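Local coordinates for protein putative oxidoreductase with NAD(P)-binding Rossmann-fold domain (Clostridium difficile, PDB 3UUW) that is a putative dehydrogenase of the Gfo/Idh/MocA family that probably binds NAD(P) in its Rossmann-fold domain and carries out NAD(P)-dependent oxidation or reduction, at residues Lys8-Leu14 against Glu33-Thr39; Glu134-Ala139 against Gly233-Arg237. All blocks are in the same frame, centred on the assembly; numbering follows the deposited sequence.

Contact 1. Residues Lys8-Leu14 against Glu33-Thr39; sequences KMGMIGL and EFVGAFT
Met-9 sits between Glu-33 and Val-35 in a parallel hydrogen-bond pattern that joins the first two strands of a Rossmann beta-alpha-beta unit. Met-9 N gives a nearly straight bond to Glu-33 O at 2.8 Å, and Met-9 O receives Val-35 N. The next bond from 8-14 skips to Gly-36 O, an irregular step that follows the inverse gamma turn centred on Phe-34; Met-11 O then takes Phe-38 N, and Gly-13 N reaches Phe-38 O.

Most of the apolar contacts gather on the sheet face that carries Met-9, Phe-34, Met-11 and Ala-37, where Met-9 and Met-11 also touch helix 16-26 and Ala-37 touches helix 42-52. Met-9 folds back at chi2 (-80°) and chi3 (-71°), which lays its methyl CE over the centre of the Phe-34 ring, 3.5 Å from the centroid, in a CH-pi contact. Met-9 SD, 4.3 Å from the Phe-34 centroid and also over the face, adds a Met-aromatic contact. A flexible thioether suits this place because it can curl over a flat ring. On the face of Lys-8 and Ile-12, the lysine's aliphatic chain runs past Val-35 CG2, while its NZ is bonded to Lys-66 O; Ile-12 CG2 meets the Phe-38 ring at its edge.

Gly-13 begins a GxGxxA pattern consistent with a dinucleotide-binding turn; its backbone angles (phi 95°) suit glycine, since they bring the CB position against the preceding carbonyl. Just beyond, Leu-14 packs CD1 against Ala-37 CB at 4.0 Å.

Contact 2. Residues Glu134-Ala139 against Gly233-Arg237; sequences EIKNNA and GKIQR
Gln-236 overlaps Ile-135 lengthwise, the two side chains running side by side but pointing opposite ways where helix 130-138 packs on the mixed beta-sheet of the C-terminal domain. The axes of the short segments 134-138 and 234-237 run nearly antiparallel, at 159° and 9.2 Å apart, so the helix lies along the strand and long side chains must bridge the gap.

The apolar part of this bridge is Ile-135 CG2 against Gln-236 CB, at 3.8 Å. A beta-branched isoleucine suits this buried position: the same side chain also touches Val-227 and Ile-229 of strand 224-231 and Leu-244 of strand 243-248, so it spreads over three adjacent strands. With its CG beside the backbone N and its chain extended beyond, Gln-236 carries its amide to the helix backbone. There Gln-236 NE2 makes a weak, bent hydrogen bond to Ile-135 O, 3.1 Å long. That carbonyl also accepts a weak bond from Asn-138 N, whose main helical bond goes to Glu-134 O. At the other end of the amide, Gln-236 OE1 lies 3.3 Å from Ala-139 CB, a methyl small enough to sit close beside it.

Water gives NE2 a second partner. One molecule accepts from Gln-236 NE2 and from Asn-138 ND2, linking the buried glutamine to an exposed asparagine on the helix. A long, flexible lysine can reach a backbone carbonyl across the gap: Lys-234 extends as far as CD, bends at chi3 (-52°), and brings NZ to Asn-138 O at 2.9 Å, approaching with a tilt of 35° from the carbonyl plane.

From the N terminus, strand 8-12 leads through helix 16-26 to strand 33-38, and contact 1 closes this short right-handed crossover after 18 intervening residues, at one edge of the five-stranded parallel sheet. The chain then finishes that sheet with strands 69-72, 92-95 and 120-122 before helix 130-138 opens contact 2. Its partner strand arrives 93 residues later, after much of the mixed sheet has formed, so contact 2 closes a far longer loop. The two are in series, neither nested nor crossed. Lying about 38 Å apart between centres, on opposite sides of the chain's centre, one builds the nucleotide-binding-type domain and the other the C-terminal sheet domain.

Contact 1. Residues Lys8-Leu14 against Glu33-Thr39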
loop_
_atom_site.group_PDB
_atom_site.type_symbol
_atom_site.label_atom_id
_atom_site.label_comp_id
_atom_site.label_asym_id
_atom_site.label_seq_id
_atom_site.Cartn_x
_atom_site.Cartn_y
_atom_site.Cartn_z
ATOM N N LYS A 8 21.036 -40.071 8.587
ATOM C CA LYS A 8 22.286 -39.541 8.060
ATOM C C LYS A 8 22.000 -38.885 6.708
ATOM O O LYS A 8 21.491 -39.530 5.795
ATOM C CB LYS A 8 23.315 -40.664 7.884
ATOM C CG LYS A 8 23.720 -41.381 9.188
ATOM C CD LYS A 8 24.848 -42.403 8.967
ATOM C CE LYS A 8 26.246 -41.752 8.967
ATOM N NZ LYS A 8 27.343 -42.611 8.362
ATOM N N MET A 9 22.338 -37.614 6.579
ATOM C CA MET A 9 22.087 -36.873 5.341
ATOM C C MET A 9 23.382 -36.369 4.728
ATOM O O MET A 9 24.299 -35.948 5.446
ATOM C CB MET A 9 21.137 -35.698 5.642
ATOM C CG MET A 9 20.713 -34.801 4.456
ATOM S SD MET A 9 21.925 -33.555 3.981
ATOM C CE MET A 9 21.802 -32.431 5.366
ATOM N N GLY A 10 23.434 -36.389 3.398
ATOM C CA GLY A 10 24.531 -35.809 2.648
ATOM C C GLY A 10 23.940 -34.855 1.635
ATOM O O GLY A 10 22.757 -34.952 1.287
ATOM N N MET A 11 24.770 -33.965 1.124
ATOM C CA MET A 11 24.363 -33.034 0.090
ATOM C C MET A 11 25.273 -33.190 -1.111
ATOM O O MET A 11 26.491 -33.265 -0.954
ATOM C CB MET A 11 24.428 -31.581 0.593
ATOM C CG MET A 11 23.930 -30.570 -0.416
ATOM S SD MET A 11 23.796 -28.905 0.289
ATOM C CE MET A 11 22.413 -29.099 1.386
ATOM N N ILE A 12 24.677 -33.229 -2.308
ATOM C CA ILE A 12 25.431 -33.255 -3.551
ATOM C C ILE A 12 25.054 -32.037 -4.379
ATOM O O ILE A 12 23.873 -31.811 -4.677
ATOM C CB ILE A 12 25.182 -34.575 -4.344
ATOM C CG1 ILE A 12 25.797 -35.757 -3.588
ATOM C CG2 ILE A 12 25.739 -34.495 -5.736
ATOM C CD1 ILE A 12 25.437 -37.136 -4.164
ATOM N N GLY A 13 26.071 -31.272 -4.786
ATOM C CA GLY A 13 25.873 -30.044 -5.551
ATOM C C GLY A 13 25.852 -28.891 -4.574
ATOM O O GLY A 13 24.925 -28.764 -3.770
ATOM N N LEU A 14 26.903 -28.089 -4.571
ATOM C CA LEU A 14 27.010 -26.974 -3.647
ATOM C C LEU A 14 27.047 -25.645 -4.403
ATOM O O LEU A 14 27.780 -24.729 -4.025
ATOM C CB LEU A 14 28.222 -27.141 -2.757
ATOM C CG LEU A 14 28.278 -28.425 -1.924
ATOM C CD1 LEU A 14 29.631 -28.562 -1.233
ATOM C CD2 LEU A 14 27.132 -28.444 -0.914
ATOM N N GLU A 33 22.002 -36.180 11.133
ATOM C CA GLU A 33 23.428 -35.928 11.126
ATOM C C GLU A 33 23.813 -35.499 9.713
ATOM O O GLU A 33 23.479 -36.201 8.752
ATOM C CB GLU A 33 24.207 -37.187 11.498
ATOM C CG GLU A 33 25.700 -36.958 11.610
ATOM C CD GLU A 33 26.517 -38.225 11.861
ATOM O OE1 GLU A 33 25.959 -39.343 11.827
ATOM O OE2 GLU A 33 27.739 -38.082 12.085
ATOM N N PHE A 34 24.495 -34.355 9.585
ATOM C CA PHE A 34 24.984 -33.856 8.286
ATOM C C PHE A 34 26.351 -34.528 8.061
ATOM O O PHE A 34 27.396 -34.034 8.488
ATOM C CB PHE A 34 25.084 -32.323 8.285
ATOM C CG PHE A 34 25.039 -31.693 6.905
ATOM C CD1 PHE A 34 25.568 -32.329 5.799
ATOM C CD2 PHE A 34 24.509 -30.434 6.739
ATOM C CE1 PHE A 34 25.521 -31.718 4.533
ATOM C CE2 PHE A 34 24.470 -29.819 5.491
ATOM C CZ PHE A 34 24.974 -30.474 4.381
ATOM N N VAL A 35 26.307 -35.694 7.425
ATOM C CA VAL A 35 27.486 -36.538 7.247
ATOM C C VAL A 35 28.572 -35.937 6.381
ATOM O O VAL A 35 29.769 -36.096 6.675
ATOM C CB VAL A 35 27.058 -37.910 6.655
ATOM C CG1 VAL A 35 28.274 -38.730 6.190
ATOM C CG2 VAL A 35 26.235 -38.662 7.667
ATOM N N GLY A 36 28.171 -35.260 5.312
ATOM C CA GLY A 36 29.136 -34.686 4.399
ATOM C C GLY A 36 28.517 -34.108 3.160
ATOM O O GLY A 36 27.299 -34.143 2.973
ATOM N N ALA A 37 29.379 -33.592 2.288
ATOM C CA ALA A 37 28.920 -32.978 1.071
ATOM C C ALA A 37 29.942 -33.173 -0.046
ATOM O O ALA A 37 31.134 -33.297 0.208
ATOM C CB ALA A 37 28.661 -31.473 1.298
ATOM N N PHE A 38 29.443 -33.204 -1.273
ATOM C CA PHE A 38 30.265 -33.343 -2.448
ATOM C C PHE A 38 29.768 -32.379 -3.495
ATOM O O PHE A 38 28.556 -32.170 -3.650
ATOM C CB PHE A 38 30.197 -34.767 -3.024
ATOM C CG PHE A 38 30.768 -34.865 -4.424
ATOM C CD1 PHE A 38 32.132 -34.973 -4.623
ATOM C CD2 PHE A 38 29.945 -34.745 -5.533
ATOM C CE1 PHE A 38 32.655 -35.012 -5.906
ATOM C CE2 PHE A 38 30.448 -34.787 -6.808
ATOM C CZ PHE A 38 31.805 -34.921 -7.002
ATOM N N THR A 39 30.732 -31.780 -4.187
ATOM C CA THR A 39 30.490 -31.024 -5.401
ATOM C C THR A 39 31.746 -31.247 -6.284
ATOM O O THR A 39 32.840 -31.439 -5.764
ATOM C CB THR A 39 30.129 -29.540 -5.117
ATOM O OG1 THR A 39 29.456 -28.986 -6.255
ATOM C CG2 THR A 39 31.362 -28.691 -4.769
#

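Contact 2. Residues Glu134-Ala139 against Gly233-Arg237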
loop_
_atom_site.group_PDB
_atom_site.type_symbol
_atom_site.label_atom_id
_atom_site.label_comp_id
_atom_site.label_asym_id
_atom_site.label_seq_id
_atom_site.Cartn_x
_atom_site.Cartn_y
_atom_site.Cartn_z
ATOM N N GLU A 134 -1.999 -21.104 3.573
ATOM C CA GLU A 134 -3.078 -20.409 4.276
ATOM C C GLU A 134 -4.208 -20.032 3.331
ATOM O O GLU A 134 -5.368 -20.328 3.618
ATOM C CB GLU A 134 -2.561 -19.193 5.014
ATOM C CG GLU A 134 -3.623 -18.525 5.865
ATOM C CD GLU A 134 -3.061 -17.553 6.882
ATOM O OE1 GLU A 134 -1.834 -17.333 6.906
ATOM O OE2 GLU A 134 -3.871 -17.001 7.659
ATOM N N ILE A 135 -3.900 -19.432 2.188
ATOM C CA ILE A 135 -4.974 -18.999 1.298
ATOM C C ILE A 135 -5.661 -20.197 0.680
ATOM O O ILE A 135 -6.864 -20.175 0.500
ATOM C CB ILE A 135 -4.534 -17.931 0.229
ATOM C CG1 ILE A 135 -3.484 -18.470 -0.744
ATOM C CG2 ILE A 135 -4.019 -16.671 0.938
ATOM C CD1 ILE A 135 -3.233 -17.524 -1.976
ATOM N N LYS A 136 -4.912 -21.276 0.426
ATOM C CA LYS A 136 -5.513 -22.484 -0.120
ATOM C C LYS A 136 -6.491 -23.065 0.891
ATOM O O LYS A 136 -7.606 -23.458 0.541
ATOM C CB LYS A 136 -4.450 -23.526 -0.428
ATOM C CG LYS A 136 -4.971 -24.824 -1.045
ATOM C CD LYS A 136 -3.810 -25.808 -1.245
ATOM C CE LYS A 136 -4.240 -27.115 -1.882
ATOM N NZ LYS A 136 -4.988 -27.955 -0.899
ATOM N N ASN A 137 -6.066 -23.115 2.141
ATOM C CA ASN A 137 -6.893 -23.705 3.211
ATOM C C ASN A 137 -8.161 -22.881 3.492
ATOM O O ASN A 137 -9.202 -23.441 3.862
ATOM C CB ASN A 137 -6.084 -23.830 4.503
ATOM C CG ASN A 137 -5.039 -24.929 4.459
ATOM O OD1 ASN A 137 -5.106 -25.851 3.643
ATOM N ND2 ASN A 137 -4.080 -24.860 5.393
ATOM N N ASN A 138 -8.091 -21.567 3.275
ATOM C CA ASN A 138 -9.201 -20.665 3.614
ATOM C C ASN A 138 -10.130 -20.302 2.452
ATOM O O ASN A 138 -11.129 -19.595 2.649
ATOM C CB ASN A 138 -8.653 -19.395 4.273
ATOM C CG ASN A 138 -8.064 -19.654 5.623
ATOM O OD1 ASN A 138 -8.452 -20.606 6.308
ATOM N ND2 ASN A 138 -7.141 -18.805 6.045
ATOM N N ALA A 139 -9.821 -20.808 1.263
ATOM C CA ALA A 139 -10.604 -20.510 0.061
ATOM C C ALA A 139 -11.691 -21.541 -0.097
ATOM O O ALA A 139 -11.426 -22.750 -0.046
ATOM C CB ALA A 139 -9.712 -20.516 -1.161
ATOM N N GLY A 233 -17.405 -13.986 -1.891
ATOM C CA GLY A 233 -17.242 -12.942 -0.881
ATOM C C GLY A 233 -15.830 -12.560 -0.517
ATOM O O GLY A 233 -15.617 -11.845 0.445
ATOM N N LYS A 234 -14.847 -12.960 -1.310
ATOM C CA LYS A 234 -13.476 -12.784 -0.892
ATOM C C LYS A 234 -12.477 -12.749 -2.038
ATOM O O LYS A 234 -12.648 -13.431 -3.053
ATOM C CB LYS A 234 -13.114 -13.966 0.027
ATOM C CG LYS A 234 -11.868 -13.817 0.802
ATOM C CD LYS A 234 -11.497 -15.107 1.559
ATOM C CE LYS A 234 -12.593 -15.666 2.403
ATOM N NZ LYS A 234 -12.038 -16.846 3.150
ATOM N N ILE A 235 -11.444 -11.930 -1.883
ATOM C CA ILE A 235 -10.262 -12.020 -2.746
ATOM C C ILE A 235 -9.102 -12.269 -1.786
ATOM O O ILE A 235 -9.006 -11.613 -0.739
ATOM C CB ILE A 235 -9.952 -10.764 -3.543
ATOM C CG1 ILE A 235 -11.144 -10.354 -4.426
ATOM C CG2 ILE A 235 -8.732 -11.011 -4.402
ATOM C CD1 ILE A 235 -10.950 -9.042 -5.194
ATOM N N GLN A 236 -8.262 -13.248 -2.101
ATOM C CA GLN A 236 -7.038 -13.468 -1.335
ATOM C C GLN A 236 -5.852 -13.325 -2.289
ATOM O O GLN A 236 -5.889 -13.827 -3.408
ATOM C CB GLN A 236 -6.972 -14.858 -0.726
ATOM C CG GLN A 236 -8.089 -15.246 0.251
ATOM C CD GLN A 236 -8.290 -16.774 0.340
ATOM O OE1 GLN A 236 -8.842 -17.387 -0.561
ATOM N NE2 GLN A 236 -7.874 -17.353 1.434
ATOM N N ARG A 237 -4.789 -12.677 -1.844
ATOM C CA ARG A 237 -3.587 -12.595 -2.656
ATOM C C ARG A 237 -2.368 -12.809 -1.791
ATOM O O ARG A 237 -2.321 -12.355 -0.633
ATOM C CB ARG A 237 -3.393 -11.237 -3.329
ATOM C CG ARG A 237 -4.599 -10.560 -3.865
ATOM C CD ARG A 237 -4.156 -9.346 -4.708
ATOM N NE ARG A 237 -5.350 -8.758 -5.247
ATOM C CZ ARG A 237 -6.139 -7.937 -4.573
ATOM N NH1 ARG A 237 -5.817 -7.540 -3.338
ATOM N NH2 ARG A 237 -7.227 -7.489 -5.146
HETATM O O HOH W 1 -6.597 -16.406 3.960
#